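Local coordinates for protein N-acylethanolamine-hydrolyzing acid amidase subunit beta (Caenorhabditis elegans, PDB 6DY3) that probably hydrolyses bioactive fatty acid amides such as N-palmitoylethanolamine to ethanolamine and free fatty acids, as the beta subunit of an autocatalytically cleaved heterodimer, at residues B[88-92]-B[93-97]; B[101-105]-B[106-110]; B[174-177]-B[178-182]; B[190-193]-B[194-198]. All coordinates share one frame; numbering follows the deposited sequence.

Contact 1 of 4, residues B[88-92]-B[93-97]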
loop_
_atom_site.group_PDB
_atom_site.type_symbol
_atom_site.label_atom_id
_atom_site.label_comp_id
_atom_site.label_asym_id
_atom_site.label_seq_id
_atom_site.Cartn_x
_atom_site.Cartn_y
_atom_site.Cartn_z
ATOM N N PHE B 88 -4.484 -0.071 15.910
ATOM C CA PHE B 88 -5.899 0.037 16.250
ATOM C C PHE B 88 -6.319 1.493 16.408
ATOM O O PHE B 88 -7.450 1.859 16.077
ATOM C CB PHE B 88 -6.196 -0.734 17.539
ATOM C CG PHE B 88 -6.493 -2.189 17.327
ATOM C CD1 PHE B 88 -7.791 -2.613 17.087
ATOM C CD2 PHE B 88 -5.477 -3.137 17.384
ATOM C CE1 PHE B 88 -8.073 -3.960 16.895
ATOM C CE2 PHE B 88 -5.745 -4.486 17.193
ATOM C CZ PHE B 88 -7.046 -4.900 16.950
ATOM N N LYS B 89 -5.424 2.329 16.928
ATOM C CA LYS B 89 -5.776 3.715 17.210
ATOM C C LYS B 89 -6.018 4.499 15.925
ATOM O O LYS B 89 -6.871 5.393 15.899
ATOM C CB LYS B 89 -4.659 4.364 18.026
ATOM C CG LYS B 89 -5.050 5.609 18.796
ATOM C CD LYS B 89 -5.925 5.273 19.990
ATOM C CE LYS B 89 -6.256 6.515 20.808
ATOM N NZ LYS B 89 -7.114 6.188 21.980
ATOM N N ARG B 90 -5.292 4.174 14.856
ATOM C CA ARG B 90 -5.446 4.861 13.571
ATOM C C ARG B 90 -5.209 3.856 12.453
ATOM O O ARG B 90 -4.093 3.737 11.931
ATOM C CB ARG B 90 -4.481 6.039 13.456
ATOM C CG ARG B 90 -4.685 6.893 12.224
ATOM C CD ARG B 90 -4.014 8.248 12.380
ATOM N NE ARG B 90 -4.891 9.203 13.063
ATOM C CZ ARG B 90 -4.753 9.596 14.328
ATOM N NH1 ARG B 90 -3.767 9.136 15.087
ATOM N NH2 ARG B 90 -5.613 10.464 14.841
ATOM N N PRO B 91 -6.241 3.109 12.059
ATOM C CA PRO B 91 -6.073 2.110 10.993
ATOM C C PRO B 91 -5.407 2.691 9.750
ATOM O O PRO B 91 -5.854 3.695 9.188
ATOM C CB PRO B 91 -7.508 1.654 10.718
ATOM C CG PRO B 91 -8.205 1.856 12.010
ATOM C CD PRO B 91 -7.608 3.102 12.600
ATOM N N VAL B 92 -4.322 2.043 9.323
ATOM C CA VAL B 92 -3.423 2.639 8.339
ATOM C C VAL B 92 -4.063 2.667 6.956
ATOM O O VAL B 92 -4.082 3.706 6.288
ATOM C CB VAL B 92 -2.085 1.881 8.327
ATOM C CG1 VAL B 92 -1.222 2.308 7.151
ATOM C CG2 VAL B 92 -1.347 2.113 9.642
ATOM N N SER B 93 -4.585 1.528 6.496
ATOM C CA SER B 93 -5.078 1.462 5.120
ATOM C C SER B 93 -6.250 2.409 4.897
ATOM O O SER B 93 -6.415 2.945 3.794
ATOM C CB SER B 93 -5.489 0.033 4.765
ATOM O OG SER B 93 -6.684 -0.335 5.429
ATOM N N PHE B 94 -7.073 2.627 5.924
ATOM C CA PHE B 94 -8.218 3.516 5.774
ATOM C C PHE B 94 -7.824 4.975 5.929
ATOM O O PHE B 94 -8.476 5.856 5.356
ATOM C CB PHE B 94 -9.301 3.122 6.774
ATOM C CG PHE B 94 -9.767 1.715 6.594
ATOM C CD1 PHE B 94 -9.218 0.696 7.342
ATOM C CD2 PHE B 94 -10.717 1.402 5.628
ATOM C CE1 PHE B 94 -9.623 -0.608 7.159
ATOM C CE2 PHE B 94 -11.129 0.093 5.441
ATOM C CZ PHE B 94 -10.578 -0.912 6.211
ATOM N N PHE B 95 -6.755 5.251 6.670
ATOM C CA PHE B 95 -6.228 6.607 6.698
ATOM C C PHE B 95 -5.730 7.010 5.317
ATOM O O PHE B 95 -6.009 8.119 4.850
ATOM C CB PHE B 95 -5.106 6.708 7.734
ATOM C CG PHE B 95 -4.573 8.102 7.923
ATOM C CD1 PHE B 95 -5.064 8.900 8.935
ATOM C CD2 PHE B 95 -3.591 8.610 7.099
ATOM C CE1 PHE B 95 -4.588 10.177 9.120
ATOM C CE2 PHE B 95 -3.113 9.885 7.278
ATOM C CZ PHE B 95 -3.612 10.672 8.289
ATOM N N ILE B 96 -5.005 6.108 4.645
ATOM C CA ILE B 96 -4.515 6.383 3.294
ATOM C C ILE B 96 -5.683 6.639 2.349
ATOM O O ILE B 96 -5.677 7.599 1.570
ATOM C CB ILE B 96 -3.637 5.222 2.786
ATOM C CG1 ILE B 96 -2.500 4.905 3.774
ATOM C CG2 ILE B 96 -3.082 5.536 1.395
ATOM C CD1 ILE B 96 -1.485 6.018 3.942
ATOM N N ARG B 97 -6.694 5.768 2.388
ATOM C CA ARG B 97 -7.840 5.937 1.501
ATOM C C ARG B 97 -8.549 7.253 1.777
ATOM O O ARG B 97 -9.003 7.929 0.849
ATOM C CB ARG B 97 -8.803 4.762 1.657
ATOM C CG ARG B 97 -10.053 4.872 0.807
ATOM C CD ARG B 97 -10.954 3.673 1.010
ATOM N NE ARG B 97 -12.290 3.889 0.462
ATOM C CZ ARG B 97 -13.297 3.027 0.586
ATOM N NH1 ARG B 97 -13.122 1.886 1.245
ATOM N NH2 ARG B 97 -14.483 3.309 0.053
#
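Pro-91, at the N-cap position, opens helix 92-102 with its carbonyl: Phe-95 N donates to Pro-91 O at 3.1 Å, and Ile-96 N to Val-92 O follows with an N-H...O angle of 166°. This is a short break between two consecutive helices, 76-89 and 92-102, in which Arg-90 leaves helical geometry (phi/psi -146/85°) and the chain starts a new helix two residues on. Two side-chain pairs bridge the turn. Pro-91 CB comes up to the edge of the Phe-94 ring, 3.9 Å from CD1 and near the ring plane. Arg-90 runs its aliphatic part past Phe-95, whose CG stands anti to its own backbone N (chi1 -175°), which sends the ring back along the turn. The guanidinium and ring planes are nearly perpendicular, 88° apart, and the charged end binds elsewhere, NH1 donating to Leu-118 O. Around the junction, Val-92 and Ile-96 pack on strand 64-70, whereas Phe-94 meets Phe-70 of the alpha subunit edge-to-face, so the new helix touches both a sheet and the partner chain. The methylene that carries the Arg-90 to Phe-95 contact is CD, which lies 3.7 Å from Phe-95 CD1.

Contact 2 of 4, residues B[101-105]-B[106-110]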
loop_
_atom_site.group_PDB
_atom_site.type_symbol
_atom_site.label_atom_id
_atom_site.label_comp_id
_atom_site.label_asym_id
_atom_site.label_seq_id
_atom_site.Cartn_x
_atom_site.Cartn_y
_atom_site.Cartn_z
ATOM N N GLU B 101 -9.272 10.458 -0.785
ATOM C CA GLU B 101 -10.633 10.907 -1.041
ATOM C C GLU B 101 -10.846 12.383 -0.733
ATOM O O GLU B 101 -11.661 13.024 -1.401
ATOM C CB GLU B 101 -11.619 10.070 -0.221
ATOM C CG GLU B 101 -13.081 10.304 -0.577
ATOM C CD GLU B 101 -14.000 9.236 -0.007
ATOM O OE1 GLU B 101 -13.770 8.038 -0.275
ATOM O OE2 GLU B 101 -14.957 9.595 0.705
ATOM N N ASN B 102 -10.123 12.942 0.244
ATOM C CA ASN B 102 -10.376 14.293 0.729
ATOM C C ASN B 102 -9.237 15.281 0.507
ATOM O O ASN B 102 -9.434 16.477 0.744
ATOM C CB ASN B 102 -10.708 14.254 2.230
ATOM C CG ASN B 102 -11.916 13.395 2.535
ATOM O OD1 ASN B 102 -12.922 13.447 1.826
ATOM N ND2 ASN B 102 -11.809 12.566 3.566
ATOM N N GLN B 103 -8.058 14.835 0.087
ATOM C CA GLN B 103 -6.939 15.726 -0.200
ATOM C C GLN B 103 -6.709 15.742 -1.706
ATOM O O GLN B 103 -6.415 14.702 -2.305
ATOM C CB GLN B 103 -5.682 15.290 0.554
ATOM C CG GLN B 103 -5.877 15.188 2.065
ATOM C CD GLN B 103 -6.361 16.490 2.703
ATOM O OE1 GLN B 103 -5.967 17.584 2.306
ATOM N NE2 GLN B 103 -7.231 16.367 3.692
ATOM N N ALA B 104 -6.849 16.920 -2.314
ATOM C CA ALA B 104 -6.887 17.032 -3.767
ATOM C C ALA B 104 -5.519 17.229 -4.410
ATOM O O ALA B 104 -5.340 16.852 -5.574
ATOM C CB ALA B 104 -7.798 18.191 -4.172
ATOM N N THR B 105 -4.553 17.809 -3.701
ATOM C CA THR B 105 -3.262 18.136 -4.289
ATOM C C THR B 105 -2.135 17.415 -3.559
ATOM O O THR B 105 -2.270 16.995 -2.407
ATOM C CB THR B 105 -3.007 19.651 -4.268
ATOM O OG1 THR B 105 -2.998 20.124 -2.915
ATOM C CG2 THR B 105 -4.083 20.380 -5.050
ATOM N N TYR B 106 -1.007 17.281 -4.261
ATOM C CA TYR B 106 0.182 16.672 -3.675
ATOM C C TYR B 106 0.531 17.333 -2.350
ATOM O O TYR B 106 0.774 16.655 -1.346
ATOM C CB TYR B 106 1.353 16.777 -4.656
ATOM C CG TYR B 106 2.713 16.469 -4.064
ATOM C CD1 TYR B 106 3.260 15.192 -4.157
ATOM C CD2 TYR B 106 3.457 17.451 -3.427
ATOM C CE1 TYR B 106 4.503 14.905 -3.623
ATOM C CE2 TYR B 106 4.704 17.173 -2.888
ATOM C CZ TYR B 106 5.223 15.901 -2.988
ATOM O OH TYR B 106 6.468 15.620 -2.456
ATOM N N THR B 107 0.557 18.665 -2.327
ATOM C CA THR B 107 0.932 19.374 -1.109
ATOM C C THR B 107 -0.044 19.081 0.023
ATOM O O THR B 107 0.359 18.966 1.186
ATOM C CB THR B 107 1.005 20.875 -1.380
ATOM O OG1 THR B 107 1.848 21.111 -2.513
ATOM C CG2 THR B 107 1.568 21.611 -0.169
ATOM N N GLU B 108 -1.337 18.980 -0.292
ATOM C CA GLU B 108 -2.320 18.667 0.739
ATOM C C GLU B 108 -2.123 17.256 1.275
ATOM O O GLU B 108 -2.226 17.023 2.486
ATOM C CB GLU B 108 -3.734 18.838 0.188
ATOM C CG GLU B 108 -4.173 20.282 0.047
ATOM C CD GLU B 108 -5.504 20.430 -0.671
ATOM O OE1 GLU B 108 -5.756 19.683 -1.640
ATOM O OE2 GLU B 108 -6.306 21.288 -0.252
ATOM N N ALA B 109 -1.830 16.303 0.390
ATOM C CA ALA B 109 -1.639 14.925 0.826
ATOM C C ALA B 109 -0.387 14.783 1.683
ATOM O O ALA B 109 -0.399 14.066 2.690
ATOM C CB ALA B 109 -1.569 13.999 -0.388
ATOM N N VAL B 110 0.703 15.457 1.303
ATOM C CA VAL B 110 1.944 15.347 2.065
ATOM C C VAL B 110 1.757 15.875 3.482
ATOM O O VAL B 110 2.262 15.291 4.449
ATOM C CB VAL B 110 3.083 16.084 1.333
ATOM C CG1 VAL B 110 4.349 16.117 2.189
ATOM C CG2 VAL B 110 3.375 15.417 -0.002
HETATM O O HOH W 1 -7.423 19.845 2.303
#
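Glu-108 reaches back over the start of its own helix to the turn formed by Gln-103, Ala-104 and Thr-105, and most of the polar contact converges on its OE1. Three weak hydrogen bonds reach that oxygen: from Ala-104 N at 3.0 Å, from Thr-105 N at 3.0 Å, and from Thr-105 OG1 at 3.1 Å. The two backbone donors approach with N-H...O angles of 134° and 135°, well short of straight, in keeping with weak bonds. In the reverse direction Glu-108 N gives a weak bond to Thr-105 OG1 at 3.3 Å. This exchange depends on Thr-105 OG1 sitting between its own backbone N and carbonyl carbon (chi1 61°), from where it can face both the amide and the carboxylate of Glu-108.

The main chain adds an i to i+4 bond, Ala-109 N to Thr-105 O at 2.9 Å. Water mediates a further link, donating to Gln-103 OE1 at 2.7 Å and weakly to Glu-108 OE2.

Van der Waals contact is led by Gln-103, whose amide oxygen OE1 lies 3.3 Å from Glu-108 CB. The amide and carboxylate planes stand almost at right angles to each other, and Gln-103 CB also faces Ala-109. Beyond the turn, Gln-103 O accepts from Tyr-64 OH, while Tyr-106 and Val-110 pack on Val-126 and Val-135 of the sheet. Reciprocal bonding between an N-cap threonine and the glutamate three residues on is the capping box, which here starts helix 106-113 after the three-residue link that follows helix 92-102.

Contact 3 of 4, residues B[174-177]-B[178-182]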
loop_
_atom_site.group_PDB
_atom_site.type_symbol
_atom_site.label_atom_id
_atom_site.label_comp_id
_atom_site.label_asym_id
_atom_site.label_seq_id
_atom_site.Cartn_x
_atom_site.Cartn_y
_atom_site.Cartn_z
ATOM N N ARG B 174 17.636 -5.385 -1.990
ATOM C CA ARG B 174 16.615 -4.768 -2.832
ATOM C C ARG B 174 16.884 -3.280 -3.014
ATOM O O ARG B 174 16.815 -2.753 -4.130
ATOM C CB ARG B 174 15.230 -4.981 -2.227
ATOM C CG ARG B 174 14.810 -6.435 -2.124
ATOM C CD ARG B 174 13.509 -6.571 -1.349
ATOM N NE ARG B 174 13.627 -6.016 -0.005
ATOM C CZ ARG B 174 12.622 -5.915 0.860
ATOM N NH1 ARG B 174 11.411 -6.328 0.522
ATOM N NH2 ARG B 174 12.830 -5.394 2.063
ATOM N N ARG B 175 17.175 -2.582 -1.915
ATOM C CA ARG B 175 17.408 -1.144 -1.995
ATOM C C ARG B 175 18.713 -0.831 -2.713
ATOM O O ARG B 175 18.769 0.090 -3.535
ATOM C CB ARG B 175 17.406 -0.544 -0.590
ATOM C CG ARG B 175 17.413 0.972 -0.564
ATOM C CD ARG B 175 17.239 1.512 0.847
ATOM N NE ARG B 175 17.255 2.968 0.855
ATOM C CZ ARG B 175 18.362 3.697 0.917
ATOM N NH1 ARG B 175 19.551 3.113 0.986
ATOM N NH2 ARG B 175 18.284 5.018 0.911
ATOM N N ILE B 176 19.771 -1.591 -2.427
ATOM C CA ILE B 176 21.064 -1.351 -3.069
ATOM C C ILE B 176 20.955 -1.544 -4.577
ATOM O O ILE B 176 21.446 -0.726 -5.366
ATOM C CB ILE B 176 22.143 -2.267 -2.463
ATOM C CG1 ILE B 176 22.321 -1.967 -0.971
ATOM C CG2 ILE B 176 23.467 -2.105 -3.207
ATOM C CD1 ILE B 176 23.102 -3.022 -0.226
ATOM N N THR B 177 20.326 -2.639 -5.001
ATOM C CA THR B 177 20.226 -2.932 -6.425
ATOM C C THR B 177 19.433 -1.856 -7.154
ATOM O O THR B 177 19.842 -1.385 -8.222
ATOM C CB THR B 177 19.585 -4.303 -6.624
ATOM O OG1 THR B 177 20.411 -5.303 -6.014
ATOM C CG2 THR B 177 19.404 -4.613 -8.106
ATOM N N ALA B 178 18.295 -1.449 -6.591
ATOM C CA ALA B 178 17.470 -0.442 -7.250
ATOM C C ALA B 178 18.226 0.869 -7.416
ATOM O O ALA B 178 18.080 1.550 -8.438
ATOM C CB ALA B 178 16.178 -0.221 -6.461
ATOM N N ILE B 179 19.047 1.238 -6.430
ATOM C CA ILE B 179 19.807 2.482 -6.533
ATOM C C ILE B 179 20.872 2.365 -7.611
ATOM O O ILE B 179 21.091 3.301 -8.388
ATOM C CB ILE B 179 20.425 2.845 -5.170
ATOM C CG1 ILE B 179 19.322 3.120 -4.142
ATOM C CG2 ILE B 179 21.358 4.048 -5.306
ATOM C CD1 ILE B 179 19.820 3.176 -2.710
ATOM N N GLN B 180 21.553 1.221 -7.674
ATOM C CA GLN B 180 22.530 1.004 -8.733
ATOM C C GLN B 180 21.861 1.067 -10.098
ATOM O O GLN B 180 22.380 1.695 -11.029
ATOM C CB GLN B 180 23.237 -0.336 -8.529
ATOM C CG GLN B 180 24.273 -0.307 -7.410
ATOM C CD GLN B 180 24.896 -1.670 -7.132
ATOM O OE1 GLN B 180 24.602 -2.653 -7.816
ATOM N NE2 GLN B 180 25.761 -1.731 -6.119
ATOM N N LYS B 181 20.697 0.430 -10.232
ATOM C CA LYS B 181 20.038 0.365 -11.528
ATOM C C LYS B 181 19.555 1.741 -11.972
ATOM O O LYS B 181 19.664 2.089 -13.155
ATOM C CB LYS B 181 18.879 -0.629 -11.463
ATOM C CG LYS B 181 18.495 -1.238 -12.805
ATOM C CD LYS B 181 19.591 -2.135 -13.350
ATOM C CE LYS B 181 19.233 -2.703 -14.711
ATOM N NZ LYS B 181 20.267 -3.680 -15.152
ATOM N N LEU B 182 19.036 2.546 -11.043
ATOM C CA LEU B 182 18.623 3.901 -11.393
ATOM C C LEU B 182 19.807 4.731 -11.871
ATOM O O LEU B 182 19.684 5.526 -12.812
ATOM C CB LEU B 182 17.949 4.569 -10.195
ATOM C CG LEU B 182 16.542 4.071 -9.869
ATOM C CD1 LEU B 182 16.206 4.374 -8.425
ATOM C CD2 LEU B 182 15.515 4.704 -10.799
#
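Arg-175 and Ile-179, one turn apart on the alpha-helix 173-185, slant across each other, with the methyl CD1 of Ile-179 lying over one face of the guanidinium, 3.7 Å above its plane and displaced toward the rim. The helix packs on the antiparallel sheet containing strands 2-7 and 158-161, in a chain of the Ntn-hydrolase clan. Arg-175 CG points away from its own backbone N (chi1 -171°), and the chain runs extended to NE; the group then turns at chi4 (-86°), presenting its face to the isoleucine. Both side chains meet strand 158-161: Arg-175 NE donates to Val-160 O, which helps to fix that rotation, and Ile-179 packs on Phe-158 and Val-160.

A second pair, Ile-176 and Gln-180, lies side by side and points the same way; the glutamine's NE2 approaches Ile-176 CG2 to 3.7 Å. Beneath these pairs run successive i to i+4 bonds, including Gln-180 N to Ile-176 O at 3.0 Å and Lys-181 N to Thr-177 O at 2.8 Å. Arg-174 reaches toward the probable active site, pairing with Asp-20 and Asp-172 and bonding to Asn-163, a position thought important for activity. Within the arginine-isoleucine pair, the guanidinium atom closest to Ile-179 CD1 is Arg-175 NH1, at 3.7 Å.

Contact 4 of 4, residues B[190-193]-B[194-198]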
loop_
_atom_site.group_PDB
_atom_site.type_symbol
_atom_site.label_atom_id
_atom_site.label_comp_id
_atom_site.label_asym_id
_atom_site.label_seq_id
_atom_site.Cartn_x
_atom_site.Cartn_y
_atom_site.Cartn_z
ATOM N N PHE B 190 14.564 8.914 -18.517
ATOM C CA PHE B 190 13.995 7.922 -17.617
ATOM C C PHE B 190 12.477 8.021 -17.676
ATOM O O PHE B 190 11.905 9.081 -17.397
ATOM C CB PHE B 190 14.487 8.123 -16.187
ATOM C CG PHE B 190 14.083 7.019 -15.259
ATOM C CD1 PHE B 190 14.937 5.957 -15.010
ATOM C CD2 PHE B 190 12.845 7.032 -14.646
ATOM C CE1 PHE B 190 14.568 4.940 -14.165
ATOM C CE2 PHE B 190 12.469 6.011 -13.796
ATOM C CZ PHE B 190 13.332 4.964 -13.555
ATOM N N ASP B 191 11.829 6.926 -18.060
ATOM C CA ASP B 191 10.382 6.917 -18.207
ATOM C C ASP B 191 9.787 5.718 -17.488
ATOM O O ASP B 191 10.484 5.018 -16.746
ATOM C CB ASP B 191 9.999 6.900 -19.690
ATOM C CG ASP B 191 10.529 5.678 -20.419
ATOM O OD1 ASP B 191 9.908 5.275 -21.426
ATOM O OD2 ASP B 191 11.566 5.120 -19.992
ATOM N N GLU B 192 8.495 5.474 -17.700
ATOM C CA GLU B 192 7.838 4.366 -17.021
ATOM C C GLU B 192 8.438 3.020 -17.418
ATOM O O GLU B 192 8.478 2.095 -16.597
ATOM C CB GLU B 192 6.338 4.402 -17.306
ATOM C CG GLU B 192 5.955 4.434 -18.780
ATOM C CD GLU B 192 5.612 3.066 -19.347
ATOM O OE1 GLU B 192 5.499 2.095 -18.564
ATOM O OE2 GLU B 192 5.438 2.966 -20.581
ATOM N N LYS B 193 8.913 2.887 -18.659
ATOM C CA LYS B 193 9.554 1.639 -19.064
ATOM C C LYS B 193 10.899 1.452 -18.373
ATOM O O LYS B 193 11.307 0.312 -18.117
ATOM C CB LYS B 193 9.722 1.599 -20.582
ATOM C CG LYS B 193 8.399 1.461 -21.325
ATOM C CD LYS B 193 8.608 1.108 -22.782
ATOM C CE LYS B 193 7.301 1.178 -23.561
ATOM N NZ LYS B 193 6.258 0.287 -22.982
ATOM N N SER B 194 11.594 2.549 -18.063
ATOM C CA SER B 194 12.795 2.454 -17.240
ATOM C C SER B 194 12.452 1.951 -15.845
ATOM O O SER B 194 13.184 1.136 -15.274
ATOM C CB SER B 194 13.487 3.813 -17.165
ATOM O OG SER B 194 13.744 4.320 -18.466
ATOM N N MET B 195 11.346 2.438 -15.277
ATOM C CA MET B 195 10.914 1.972 -13.964
ATOM C C MET B 195 10.593 0.480 -13.989
ATOM O O MET B 195 10.834 -0.234 -13.010
ATOM C CB MET B 195 9.703 2.783 -13.500
ATOM C CG MET B 195 9.284 2.518 -12.065
ATOM S SD MET B 195 10.580 2.962 -10.880
ATOM C CE MET B 195 10.525 4.753 -10.974
ATOM N N VAL B 196 10.035 -0.008 -15.096
ATOM C CA VAL B 196 9.764 -1.438 -15.228
ATOM C C VAL B 196 11.063 -2.238 -15.193
ATOM O O VAL B 196 11.117 -3.334 -14.621
ATOM C CB VAL B 196 8.968 -1.705 -16.517
ATOM C CG1 VAL B 196 8.889 -3.200 -16.806
ATOM C CG2 VAL B 196 7.585 -1.110 -16.403
ATOM N N GLU B 197 12.113 -1.735 -15.852
ATOM C CA GLU B 197 13.400 -2.425 -15.815
ATOM C C GLU B 197 13.960 -2.471 -14.399
ATOM O O GLU B 197 14.503 -3.496 -13.975
ATOM C CB GLU B 197 14.395 -1.746 -16.757
ATOM C CG GLU B 197 15.775 -2.399 -16.767
ATOM C CD GLU B 197 16.707 -1.799 -17.814
ATOM O OE1 GLU B 197 16.242 -0.961 -18.617
ATOM O OE2 GLU B 197 17.906 -2.163 -17.834
ATOM N N VAL B 198 13.842 -1.367 -13.655
ATOM C CA VAL B 198 14.330 -1.329 -12.278
ATOM C C VAL B 198 13.551 -2.314 -11.414
ATOM O O VAL B 198 14.131 -3.171 -10.737
ATOM C CB VAL B 198 14.234 0.101 -11.710
ATOM C CG1 VAL B 198 14.634 0.133 -10.238
ATOM C CG2 VAL B 198 15.099 1.060 -12.514
#
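Two first torsions bring the ring and the carboxylate to Ser-194: Phe-190 holds CG anti to its backbone N (chi1 -172°), bringing the ring against the first turn, and Asp-191 keeps CG between its N and carbonyl carbon (chi1 60°), bringing OD2 to Ser-194 N and OG. OD2 of Asp-191 takes two bonds from the serine. The hydroxyl Ser-194 OG donates at 2.8 Å, nearly in line with the carboxylate C-O bond, and Ser-194 N donates at 3.2 Å from above the carboxylate plane. The helix-start amide dipoles would probably stabilise the negative charge.

The Ser-194 methylene turns to the aromatic ring: CB sits 3.5 Å from the centroid of Phe-190, 20° off the normal, a CH-pi contact. Met-195, bent at both chi2 and chi3, curls its methyl CE to 3.7 Å from Phe-190 CE2, and Val-198 CG2 meets the ring at its edge. Phe-190 also packs on Ala-6, placing the ring between helix and sheet. Main-chain bonding begins with Met-195 N to Asp-191 O at 3.1 Å. Helix 192-199 thus starts with an Asp N-cap bonded to the N3 amide, with a hydrophobic staple between Phe-190 (N') and Met-195 (N4).

The four contacts form two pairs. Contacts 1 and 2 share helix 92-102, one at its start, the other running off its end, with centres 16 Å apart. Contacts 3 and 4 lie on the consecutive helices 173-185 and 192-199, centres 13 Å apart, and touch directly: Leu-182 CD2 reaches Phe-190 CE1 at 3.5 Å, and Ala-178 CB meets Val-198 CG1 at 4.1 Å. Contact 1 and contact 3 lie on opposite sides of the chain's centre, their centres 30 Å apart. Contact 3 comes nearest the probable nucleophile, the side chain of Arg-174 being about 5 Å from that of Cys-1; in contact 1, the side chain of Val-92 stands about 11 Å from the same side chain.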